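Local coordinates for protein endoglucanase (Cryptopygus antarcticus, PDB 5H4U) that hydrolyses internal beta-1,4-glucosidic linkages in carboxymethylcellulose, lichenan and barley beta-glucan, cutting carboxymethylcellulose mainly to cello-oligosaccharides of two to four units, at residues C103-M109 and K120-V125; D76-Q82 and I212-S217; N113-Q119 and K195-S201. All coordinates share one frame; numbering follows the deposited sequence.

Contact 1. Residues C103-M109 and K120-V125; sequences CCACYEM and KMIVQV
The side-chain nitrogen NE2 of Gln124 is held by two carbonyls. Across the contact it donates to Cys104 O at 3.3 Å, a weak bond but nearly straight (167° at the hydrogen). Outside the two segments it also bonds to Cys219 O. The other amide atom, OE1, is probably hydrogen-bonded to Ser217 OG. Both ends of this buried amide are thus satisfied, and its rotation is fixed. CG of Gln124 stands opposite the backbone N (chi1 -173°) and the chain then runs extended, which carries the amide past Cys106 to Cys104. On the way, Gln124 CB packs 3.6 Å from Cys106 SG.

The backbones form an antiparallel hairpin. Tyr107 with Val123 and Met109 with Met121 are hydrogen-bonded pairs. Cys106 with Gln124 and Glu108 with Ile122 are non-hydrogen-bonded pairs. Val125 N extends the ladder to Ala105 O at 2.9 Å. Cys104 N returns to Val125 O at 2.8 Å, less straight.

Tyr107, Met109, Met121 and Val123 share one apolar face. Tyr107 CE1 reaches Val125 CG2 obliquely at 3.5 Å, and its ring meets Phe137 edge-to-face. On the other face Glu108 CB rests 3.6 Å from Ile122 CG1. Glu108 OE1 and Lys120 NZ, 3.9 Å apart, make a long salt bridge.

Disulfides tie Cys103 to Cys35, Cys104 to Cys219 and Cys106 to Cys209. The chemistry is therefore uneven: the cysteine end is joined to other parts of the chain by disulfides and hydrogen-bonded through the buried Gln124 amide, while the end at exposed Lys120 carries the long salt bridge.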
loop_
_atom_site.group_PDB
_atom_site.type_symbol
_atom_site.label_atom_id
_atom_site.label_comp_id
_atom_site.label_asym_id
_atom_site.label_seq_id
_atom_site.Cartn_x
_atom_site.Cartn_y
_atom_site.Cartn_z
ATOM N N CYS A 103 -9.482 8.118 -2.688
ATOM C CA CYS A 103 -9.609 7.129 -1.631
ATOM C C CYS A 103 -10.442 5.937 -2.081
ATOM O O CYS A 103 -11.597 6.083 -2.506
ATOM C CB CYS A 103 -10.191 7.763 -0.370
ATOM S SG CYS A 103 -8.879 8.351 0.789
ATOM N N CYS A 104 -9.814 4.762 -2.023
ATOM C CA CYS A 104 -10.383 3.480 -2.422
ATOM C C CYS A 104 -10.650 3.384 -3.914
ATOM O O CYS A 104 -11.390 2.505 -4.351
ATOM C CB CYS A 104 -11.650 3.169 -1.620
ATOM S SG CYS A 104 -11.299 3.317 0.126
ATOM N N ALA A 105 -10.056 4.260 -4.709
ATOM C CA ALA A 105 -10.084 4.079 -6.141
ATOM C C ALA A 105 -9.018 3.073 -6.534
ATOM O O ALA A 105 -7.978 2.946 -5.878
ATOM C CB ALA A 105 -9.855 5.401 -6.858
ATOM N N CYS A 106 -9.291 2.336 -7.595
ATOM C CA CYS A 106 -8.340 1.370 -8.115
ATOM C C CYS A 106 -7.744 1.826 -9.431
ATOM O O CYS A 106 -8.419 2.420 -10.281
ATOM C CB CYS A 106 -8.961 -0.009 -8.309
ATOM S SG CYS A 106 -9.277 -0.774 -6.748
ATOM N N TYR A 107 -6.484 1.501 -9.597
ATOM C CA TYR A 107 -5.773 1.825 -10.808
ATOM C C TYR A 107 -5.061 0.558 -11.245
ATOM O O TYR A 107 -4.562 -0.196 -10.403
ATOM C CB TYR A 107 -4.812 3.005 -10.557
ATOM C CG TYR A 107 -5.531 4.226 -9.996
ATOM C CD1 TYR A 107 -5.875 4.297 -8.659
ATOM C CD2 TYR A 107 -5.886 5.297 -10.815
ATOM C CE1 TYR A 107 -6.540 5.376 -8.161
ATOM C CE2 TYR A 107 -6.549 6.387 -10.316
ATOM C CZ TYR A 107 -6.870 6.422 -8.984
ATOM O OH TYR A 107 -7.516 7.513 -8.444
ATOM N N GLU A 108 -5.115 0.263 -12.541
ATOM C CA GLU A 108 -4.263 -0.767 -13.112
ATOM C C GLU A 108 -3.154 -0.099 -13.912
ATOM O O GLU A 108 -3.404 0.813 -14.710
ATOM C CB GLU A 108 -5.028 -1.769 -13.965
ATOM C CG GLU A 108 -4.792 -1.618 -15.420
ATOM C CD GLU A 108 -5.389 -2.743 -16.235
ATOM O OE1 GLU A 108 -4.726 -3.079 -17.238
ATOM O OE2 GLU A 108 -6.455 -3.314 -15.869
ATOM N N MET A 109 -1.925 -0.507 -13.641
ATOM C CA MET A 109 -0.741 0.113 -14.202
ATOM C C MET A 109 0.082 -0.923 -14.950
ATOM O O MET A 109 0.167 -2.092 -14.541
ATOM C CB MET A 109 0.097 0.829 -13.090
ATOM C CG MET A 109 0.337 0.081 -11.733
ATOM S SD MET A 109 0.948 1.189 -10.375
ATOM C CE MET A 109 2.190 0.237 -9.583
ATOM N N LYS A 120 1.814 -6.015 -15.237
ATOM C CA LYS A 120 0.587 -5.325 -14.910
ATOM C C LYS A 120 0.308 -5.505 -13.429
ATOM O O LYS A 120 0.250 -6.637 -12.937
ATOM C CB LYS A 120 -0.590 -5.871 -15.703
ATOM C CG LYS A 120 -0.691 -5.497 -17.146
ATOM C CD LYS A 120 -2.178 -5.268 -17.427
ATOM C CE LYS A 120 -2.648 -5.769 -18.791
ATOM N NZ LYS A 120 -3.891 -6.603 -18.643
ATOM N N MET A 121 0.102 -4.403 -12.725
ATOM C CA MET A 121 -0.300 -4.496 -11.333
ATOM C C MET A 121 -1.529 -3.636 -11.100
ATOM O O MET A 121 -1.614 -2.504 -11.587
ATOM C CB MET A 121 0.810 -4.063 -10.398
ATOM C CG MET A 121 0.442 -4.247 -8.955
ATOM S SD MET A 121 1.689 -3.586 -7.843
ATOM C CE MET A 121 1.082 -4.233 -6.274
ATOM N N ILE A 122 -2.460 -4.154 -10.312
ATOM C CA ILE A 122 -3.688 -3.452 -9.990
ATOM C C ILE A 122 -3.656 -3.162 -8.499
ATOM O O ILE A 122 -3.480 -4.078 -7.676
ATOM C CB ILE A 122 -4.919 -4.274 -10.387
ATOM C CG1 ILE A 122 -4.799 -4.683 -11.852
ATOM C CG2 ILE A 122 -6.178 -3.473 -10.191
ATOM C CD1 ILE A 122 -5.927 -5.528 -12.347
ATOM N N VAL A 123 -3.754 -1.881 -8.152
ATOM C CA VAL A 123 -3.695 -1.468 -6.756
ATOM C C VAL A 123 -4.985 -0.751 -6.402
ATOM O O VAL A 123 -5.629 -0.110 -7.245
ATOM C CB VAL A 123 -2.460 -0.583 -6.442
ATOM C CG1 VAL A 123 -1.191 -1.350 -6.726
ATOM C CG2 VAL A 123 -2.487 0.691 -7.245
ATOM N N GLN A 124 -5.368 -0.881 -5.139
ATOM C CA GLN A 124 -6.352 -0.009 -4.535
ATOM C C GLN A 124 -5.638 1.014 -3.663
ATOM O O GLN A 124 -4.760 0.663 -2.862
ATOM C CB GLN A 124 -7.368 -0.778 -3.706
ATOM C CG GLN A 124 -8.491 0.144 -3.229
ATOM C CD GLN A 124 -9.484 -0.541 -2.340
ATOM O OE1 GLN A 124 -9.186 -1.566 -1.737
ATOM N NE2 GLN A 124 -10.672 0.039 -2.225
ATOM N N VAL A 125 -6.018 2.276 -3.834
ATOM C CA VAL A 125 -5.411 3.368 -3.096
ATOM C C VAL A 125 -6.078 3.420 -1.725
ATOM O O VAL A 125 -7.309 3.495 -1.620
ATOM C CB VAL A 125 -5.574 4.686 -3.861
ATOM C CG1 VAL A 125 -5.122 5.876 -3.016
ATOM C CG2 VAL A 125 -4.855 4.617 -5.197
#

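Contact 2. Residues D76-Q82 and I212-S217; sequences DQQPFTQ and ILTQKS
Phe80 meets Lys216 through the aliphatic end of the lysine. CB of Phe80 points toward the helix, and its CG lies between the backbone N and carbonyl carbon (chi1 60°), which sets the ring against Lys216 and Ile212. Its CZ lies 3.8 Å from Lys216 CE, an oblique approach. Ile212 CD1 comes to the ring edge, near its plane, 3.8 Å from Phe80 CE2. Leu213 CD2 adds an oblique contact, 4.0 Å from Phe80 CE1. The side-chain amide of Gln82 approaches Ile212 CD1 from the opposite direction.

Lys216 is extended as far as CE and then bends (chi4 75°). The bend returns NZ to its own helix, where it donates to Ile212 O at 2.8 Å, in the carbonyl plane. The ammonium therefore does not pair with Asp76, whose OD1 lies 3.5 Å from Lys216 CG. With a serine in place of Lys216, Phe80 is likely to lose cover at CE1 and CZ, and Ile212 O would be left without its ammonium donor. One water donates to Lys216 O at 2.8 Å and has weak bonds to Asp76 OD2 and Gln77 NE2. That Gln77 nitrogen also bonds to Arg48 O.

The axes of strand 80-82 and helix 212-217 come within 11.9 Å, with N-to-C directions 141° apart and these side chains between them. Leu213 and Ser217 pack on Phe89 of strand 85-94, which also pairs with strand 80-82. Trp189 of helix 184-191 touches Pro79 and Thr81.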
loop_
_atom_site.group_PDB
_atom_site.type_symbol
_atom_site.label_atom_id
_atom_site.label_comp_id
_atom_site.label_asym_id
_atom_site.label_seq_id
_atom_site.Cartn_x
_atom_site.Cartn_y
_atom_site.Cartn_z
ATOM N N ASP A 76 -3.723 -8.371 5.742
ATOM C CA ASP A 76 -4.540 -8.585 4.569
ATOM C C ASP A 76 -4.200 -7.637 3.433
ATOM O O ASP A 76 -4.540 -7.907 2.272
ATOM C CB ASP A 76 -5.963 -8.248 5.015
ATOM C CG ASP A 76 -6.959 -9.201 4.539
ATOM O OD1 ASP A 76 -6.567 -10.031 3.714
ATOM O OD2 ASP A 76 -8.125 -9.118 4.992
ATOM N N GLN A 77 -3.526 -6.538 3.732
ATOM C CA GLN A 77 -3.286 -5.516 2.736
ATOM C C GLN A 77 -1.876 -5.562 2.166
ATOM O O GLN A 77 -1.319 -4.531 1.784
ATOM C CB GLN A 77 -3.677 -4.167 3.341
ATOM C CG GLN A 77 -5.204 -3.988 3.177
ATOM C CD GLN A 77 -5.816 -2.915 4.055
ATOM O OE1 GLN A 77 -5.191 -1.902 4.354
ATOM N NE2 GLN A 77 -7.060 -3.138 4.474
ATOM N N GLN A 78 -1.306 -6.744 2.073
ATOM C CA GLN A 78 -0.042 -7.054 1.437
ATOM C C GLN A 78 -0.224 -7.297 -0.056
ATOM O O GLN A 78 -1.299 -7.712 -0.498
ATOM C CB GLN A 78 0.566 -8.297 2.038
ATOM C CG GLN A 78 1.206 -8.112 3.344
ATOM C CD GLN A 78 1.820 -9.406 3.766
ATOM O OE1 GLN A 78 1.132 -10.356 4.099
ATOM N NE2 GLN A 78 3.121 -9.471 3.683
ATOM N N PRO A 79 0.843 -7.088 -0.825
ATOM C CA PRO A 79 0.771 -7.345 -2.262
ATOM C C PRO A 79 0.739 -8.832 -2.542
ATOM O O PRO A 79 1.293 -9.648 -1.796
ATOM C CB PRO A 79 2.057 -6.713 -2.808
ATOM C CG PRO A 79 3.009 -6.718 -1.661
ATOM C CD PRO A 79 2.162 -6.570 -0.413
ATOM N N PHE A 80 0.091 -9.178 -3.649
ATOM C CA PHE A 80 -0.047 -10.565 -4.043
ATOM C C PHE A 80 -0.200 -10.635 -5.552
ATOM O O PHE A 80 -0.018 -9.645 -6.264
ATOM C CB PHE A 80 -1.218 -11.215 -3.309
ATOM C CG PHE A 80 -2.540 -10.561 -3.564
ATOM C CD1 PHE A 80 -2.927 -9.445 -2.841
ATOM C CD2 PHE A 80 -3.434 -11.110 -4.461
ATOM C CE1 PHE A 80 -4.155 -8.851 -3.044
ATOM C CE2 PHE A 80 -4.672 -10.531 -4.664
ATOM C CZ PHE A 80 -5.032 -9.400 -3.953
ATOM N N THR A 81 -0.528 -11.825 -6.030
ATOM C CA THR A 81 -0.744 -12.100 -7.437
ATOM C C THR A 81 -2.021 -12.896 -7.625
ATOM O O THR A 81 -2.406 -13.693 -6.766
ATOM C CB THR A 81 0.365 -12.946 -8.016
ATOM O OG1 THR A 81 0.367 -14.196 -7.310
ATOM C CG2 THR A 81 1.695 -12.272 -7.849
ATOM N N GLN A 82 -2.635 -12.707 -8.787
ATOM C CA GLN A 82 -3.662 -13.603 -9.295
ATOM C C GLN A 82 -3.297 -13.899 -10.746
ATOM O O GLN A 82 -3.246 -12.985 -11.579
ATOM C CB GLN A 82 -5.056 -12.985 -9.162
ATOM C CG GLN A 82 -6.151 -13.859 -9.704
ATOM C CD GLN A 82 -7.433 -13.763 -8.909
ATOM O OE1 GLN A 82 -7.640 -14.533 -7.962
ATOM N NE2 GLN A 82 -8.327 -12.838 -9.305
ATOM N N ILE A 212 -11.350 -8.933 -5.710
ATOM C CA ILE A 212 -10.249 -9.566 -5.003
ATOM C C ILE A 212 -9.471 -8.563 -4.161
ATOM O O ILE A 212 -8.781 -8.960 -3.219
ATOM C CB ILE A 212 -9.338 -10.371 -5.951
ATOM C CG1 ILE A 212 -8.534 -11.365 -5.106
ATOM C CG2 ILE A 212 -8.504 -9.486 -6.865
ATOM C CD1 ILE A 212 -7.767 -12.363 -5.860
ATOM N N LEU A 213 -9.583 -7.272 -4.454
ATOM C CA LEU A 213 -9.035 -6.236 -3.587
ATOM C C LEU A 213 -10.076 -5.742 -2.576
ATOM O O LEU A 213 -9.810 -5.695 -1.372
ATOM C CB LEU A 213 -8.509 -5.076 -4.451
ATOM C CG LEU A 213 -7.168 -5.308 -5.158
ATOM C CD1 LEU A 213 -6.839 -4.190 -6.148
ATOM C CD2 LEU A 213 -6.029 -5.480 -4.149
ATOM N N THR A 214 -11.277 -5.399 -3.045
ATOM C CA THR A 214 -12.283 -4.812 -2.161
ATOM C C THR A 214 -12.827 -5.794 -1.137
ATOM O O THR A 214 -13.358 -5.365 -0.112
ATOM C CB THR A 214 -13.461 -4.237 -2.952
ATOM O OG1 THR A 214 -14.287 -5.302 -3.434
ATOM C CG2 THR A 214 -12.972 -3.426 -4.111
ATOM N N GLN A 215 -12.727 -7.090 -1.378
ATOM C CA GLN A 215 -13.114 -8.020 -0.329
ATOM C C GLN A 215 -12.088 -8.036 0.797
ATOM O O GLN A 215 -12.419 -8.419 1.923
ATOM C CB GLN A 215 -13.348 -9.408 -0.940
ATOM C CG GLN A 215 -13.089 -10.604 -0.056
ATOM C CD GLN A 215 -11.909 -11.431 -0.572
ATOM O OE1 GLN A 215 -11.911 -11.880 -1.733
ATOM N NE2 GLN A 215 -10.887 -11.629 0.283
ATOM N N LYS A 216 -10.865 -7.577 0.527
ATOM C CA LYS A 216 -9.858 -7.411 1.564
ATOM C C LYS A 216 -10.004 -6.069 2.274
ATOM O O LYS A 216 -10.065 -6.018 3.508
ATOM C CB LYS A 216 -8.471 -7.535 0.947
ATOM C CG LYS A 216 -8.014 -8.951 0.729
ATOM C CD LYS A 216 -6.978 -9.029 -0.360
ATOM C CE LYS A 216 -6.724 -10.462 -0.705
ATOM N NZ LYS A 216 -7.869 -10.978 -1.498
ATOM N N SER A 217 -10.106 -4.974 1.511
ATOM C CA SER A 217 -10.080 -3.647 2.126
ATOM C C SER A 217 -11.419 -3.257 2.723
ATOM O O SER A 217 -11.460 -2.499 3.701
ATOM C CB SER A 217 -9.679 -2.600 1.096
ATOM O OG SER A 217 -10.712 -2.432 0.140
HETATM O O HOH W 1 -8.019 -5.851 5.453
HETATM O O HOH W 2 -10.792 -8.364 4.954
#

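Contact 3. Residues N113-Q119 and K195-S201; sequences NTAISGQ and KNADNPS
Lys195 lays its whole side chain along the turn at Ala115 and Ile116. CG stands opposite the carbonyl carbon (chi1 -79°), and the rest of the chain is extended. Lys195 CB touches Ile116 CG2 at 3.6 Å. Lys195 CG stays against the same methyl, Ile116 CG2, at 4.1 Å. Lys195 CD still touches that methyl and also faces Ala115 CB at 4.0 Å. CE passes the end of Gln119. At the tip, Lys195 NZ donates to Ala115 O at 3.4 Å, a weak bond. Lys195 and Ile116 lie alongside each other, running in opposing senses.

The other branch of Ile116 points into the second loop. Its CD1 packs 3.7 Å from Ala197 CB and 3.9 Å from Pro200 CG. Phe111 and Phe194 touch both Ile116 and Pro200, so this is the buried part of the contact. Thr114 CG2 lies across Pro200, 3.7 Å from its CA.

At the far end Ser201 N donates to Asn113 OD1 at 2.6 Å. The donor sits above the carbonyl plane, 39° out of it, and so is not on a lone pair. Asp198 turns away to a salt bridge with Arg26.

Thr114 OG1 accepts from Ile116 N, an ST turn. A type I turn from Thr114 to Ser117 overlaps a type II turn from Ile116 to Gln119. Gly118 has positive phi (94°), where a CB would press on Ser117 O; this calls for glycine. Both turns belong to the loop closing the hairpin of strands 106-111 and 120-128. The loop into strand 201-207 packs against it, beside the sheet of the family 45 fold, a double-psi beta-barrel.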
loop_
_atom_site.group_PDB
_atom_site.type_symbol
_atom_site.label_atom_id
_atom_site.label_comp_id
_atom_site.label_asym_id
_atom_site.label_seq_id
_atom_site.Cartn_x
_atom_site.Cartn_y
_atom_site.Cartn_z
ATOM N N ASN A 113 9.518 0.503 -17.141
ATOM C CA ASN A 113 10.966 0.626 -17.265
ATOM C C ASN A 113 11.861 -0.272 -16.414
ATOM O O ASN A 113 13.077 -0.036 -16.430
ATOM C CB ASN A 113 11.428 2.057 -16.997
ATOM C CG ASN A 113 11.433 2.400 -15.537
ATOM O OD1 ASN A 113 10.610 1.929 -14.767
ATOM N ND2 ASN A 113 12.410 3.165 -15.132
ATOM N N THR A 114 11.397 -1.251 -15.658
ATOM C CA THR A 114 12.506 -1.996 -15.054
ATOM C C THR A 114 12.577 -3.416 -15.584
ATOM O O THR A 114 12.173 -3.700 -16.710
ATOM C CB THR A 114 12.412 -2.073 -13.533
ATOM O OG1 THR A 114 11.238 -2.807 -13.165
ATOM C CG2 THR A 114 12.427 -0.664 -12.898
ATOM N N ALA A 115 13.129 -4.313 -14.789
ATOM C CA ALA A 115 13.029 -5.713 -15.150
ATOM C C ALA A 115 11.576 -6.184 -15.173
ATOM O O ALA A 115 11.300 -7.248 -15.729
ATOM C CB ALA A 115 13.865 -6.560 -14.195
ATOM N N ILE A 116 10.652 -5.443 -14.556
ATOM C CA ILE A 116 9.231 -5.794 -14.576
ATOM C C ILE A 116 8.464 -4.976 -15.621
ATOM O O ILE A 116 7.235 -4.885 -15.557
ATOM C CB ILE A 116 8.588 -5.664 -13.186
ATOM C CG1 ILE A 116 8.547 -4.214 -12.726
ATOM C CG2 ILE A 116 9.357 -6.474 -12.194
ATOM C CD1 ILE A 116 7.876 -4.010 -11.394
ATOM N N SER A 117 9.179 -4.351 -16.560
ATOM C CA SER A 117 8.561 -3.626 -17.671
ATOM C C SER A 117 7.611 -4.524 -18.451
ATOM O O SER A 117 7.954 -5.658 -18.792
ATOM C CB SER A 117 9.639 -3.084 -18.602
ATOM O OG SER A 117 9.079 -2.225 -19.577
ATOM N N GLY A 118 6.409 -4.021 -18.714
ATOM C CA GLY A 118 5.393 -4.789 -19.380
ATOM C C GLY A 118 4.433 -5.489 -18.450
ATOM O O GLY A 118 3.337 -5.872 -18.884
ATOM N N GLN A 119 4.820 -5.682 -17.191
ATOM C CA GLN A 119 3.974 -6.353 -16.225
ATOM C C GLN A 119 2.891 -5.411 -15.713
ATOM O O GLN A 119 3.001 -4.183 -15.777
ATOM C CB GLN A 119 4.797 -6.903 -15.048
ATOM C CG GLN A 119 5.889 -7.886 -15.432
ATOM C CD GLN A 119 6.642 -8.448 -14.223
ATOM O OE1 GLN A 119 6.088 -8.556 -13.128
ATOM N NE2 GLN A 119 7.911 -8.812 -14.422
ATOM N N LYS A 195 10.491 -8.536 -8.637
ATOM C CA LYS A 195 11.879 -8.607 -9.111
ATOM C C LYS A 195 12.780 -7.575 -8.467
ATOM O O LYS A 195 13.805 -7.212 -9.041
ATOM C CB LYS A 195 11.963 -8.478 -10.628
ATOM C CG LYS A 195 11.632 -9.756 -11.328
ATOM C CD LYS A 195 11.638 -9.614 -12.834
ATOM C CE LYS A 195 10.853 -10.728 -13.464
ATOM N NZ LYS A 195 10.786 -10.555 -14.908
ATOM N N ASN A 196 12.424 -7.120 -7.267
ATOM C CA ASN A 196 13.132 -6.050 -6.568
ATOM C C ASN A 196 13.402 -4.848 -7.473
ATOM O O ASN A 196 14.377 -4.118 -7.290
ATOM C CB ASN A 196 14.418 -6.603 -5.966
ATOM C CG ASN A 196 15.044 -5.669 -4.963
ATOM O OD1 ASN A 196 14.360 -4.832 -4.349
ATOM N ND2 ASN A 196 16.342 -5.831 -4.755
ATOM N N ALA A 197 12.476 -4.585 -8.388
ATOM C CA ALA A 197 12.528 -3.401 -9.230
ATOM C C ALA A 197 12.662 -2.164 -8.371
ATOM O O ALA A 197 12.049 -2.066 -7.306
ATOM C CB ALA A 197 11.263 -3.295 -10.076
ATOM N N ASP A 198 13.488 -1.233 -8.822
ATOM C CA ASP A 198 13.772 -0.005 -8.080
ATOM C C ASP A 198 12.996 1.146 -8.710
ATOM O O ASP A 198 13.369 1.639 -9.779
ATOM C CB ASP A 198 15.275 0.254 -8.087
ATOM C CG ASP A 198 15.699 1.251 -7.060
ATOM O OD1 ASP A 198 14.901 1.566 -6.140
ATOM O OD2 ASP A 198 16.855 1.707 -7.159
ATOM N N ASN A 199 11.930 1.588 -8.048
ATOM C CA ASN A 199 11.103 2.694 -8.523
ATOM C C ASN A 199 10.705 2.500 -9.979
ATOM O O ASN A 199 11.098 3.296 -10.840
ATOM C CB ASN A 199 11.802 4.038 -8.371
ATOM C CG ASN A 199 12.147 4.382 -6.971
ATOM O OD1 ASN A 199 11.623 3.807 -6.028
ATOM N ND2 ASN A 199 13.007 5.385 -6.814
ATOM N N PRO A 200 9.964 1.450 -10.305
ATOM C CA PRO A 200 9.563 1.281 -11.703
ATOM C C PRO A 200 8.580 2.373 -12.038
ATOM O O PRO A 200 7.719 2.731 -11.242
ATOM C CB PRO A 200 8.929 -0.111 -11.727
ATOM C CG PRO A 200 8.456 -0.324 -10.335
ATOM C CD PRO A 200 9.495 0.330 -9.476
ATOM N N SER A 201 8.771 2.964 -13.214
ATOM C CA SER A 201 7.809 3.879 -13.790
ATOM C C SER A 201 6.679 3.105 -14.468
ATOM O O SER A 201 6.813 1.917 -14.782
ATOM C CB SER A 201 8.515 4.773 -14.791
ATOM O OG SER A 201 9.542 5.459 -14.122
#

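How the contacts relate
Contacts 1 and 2 touch directly, with centres 11 Å apart. Gln124 OE1 of contact 1 lies 2.6 Å from Ser217 OG of contact 2, and Leu213 CD1 packs 3.7 Å from Ile122 O. Contact 3 adjoins contact 1 in sequence: 113-119 is the loop of the hairpin whose strands meet in contact 1. Their centres are about 17 Å apart. Contacts 2 and 3 do not touch, their nearest atoms being about 8 Å apart. Between side chains, Asn199 of contact 3 is about 8 Å and Val125 of contact 1 about 9 Å from Asp138, the probable proton donor. Gln77 of contact 2 is about 10 Å from Asp29, the probable nucleophile.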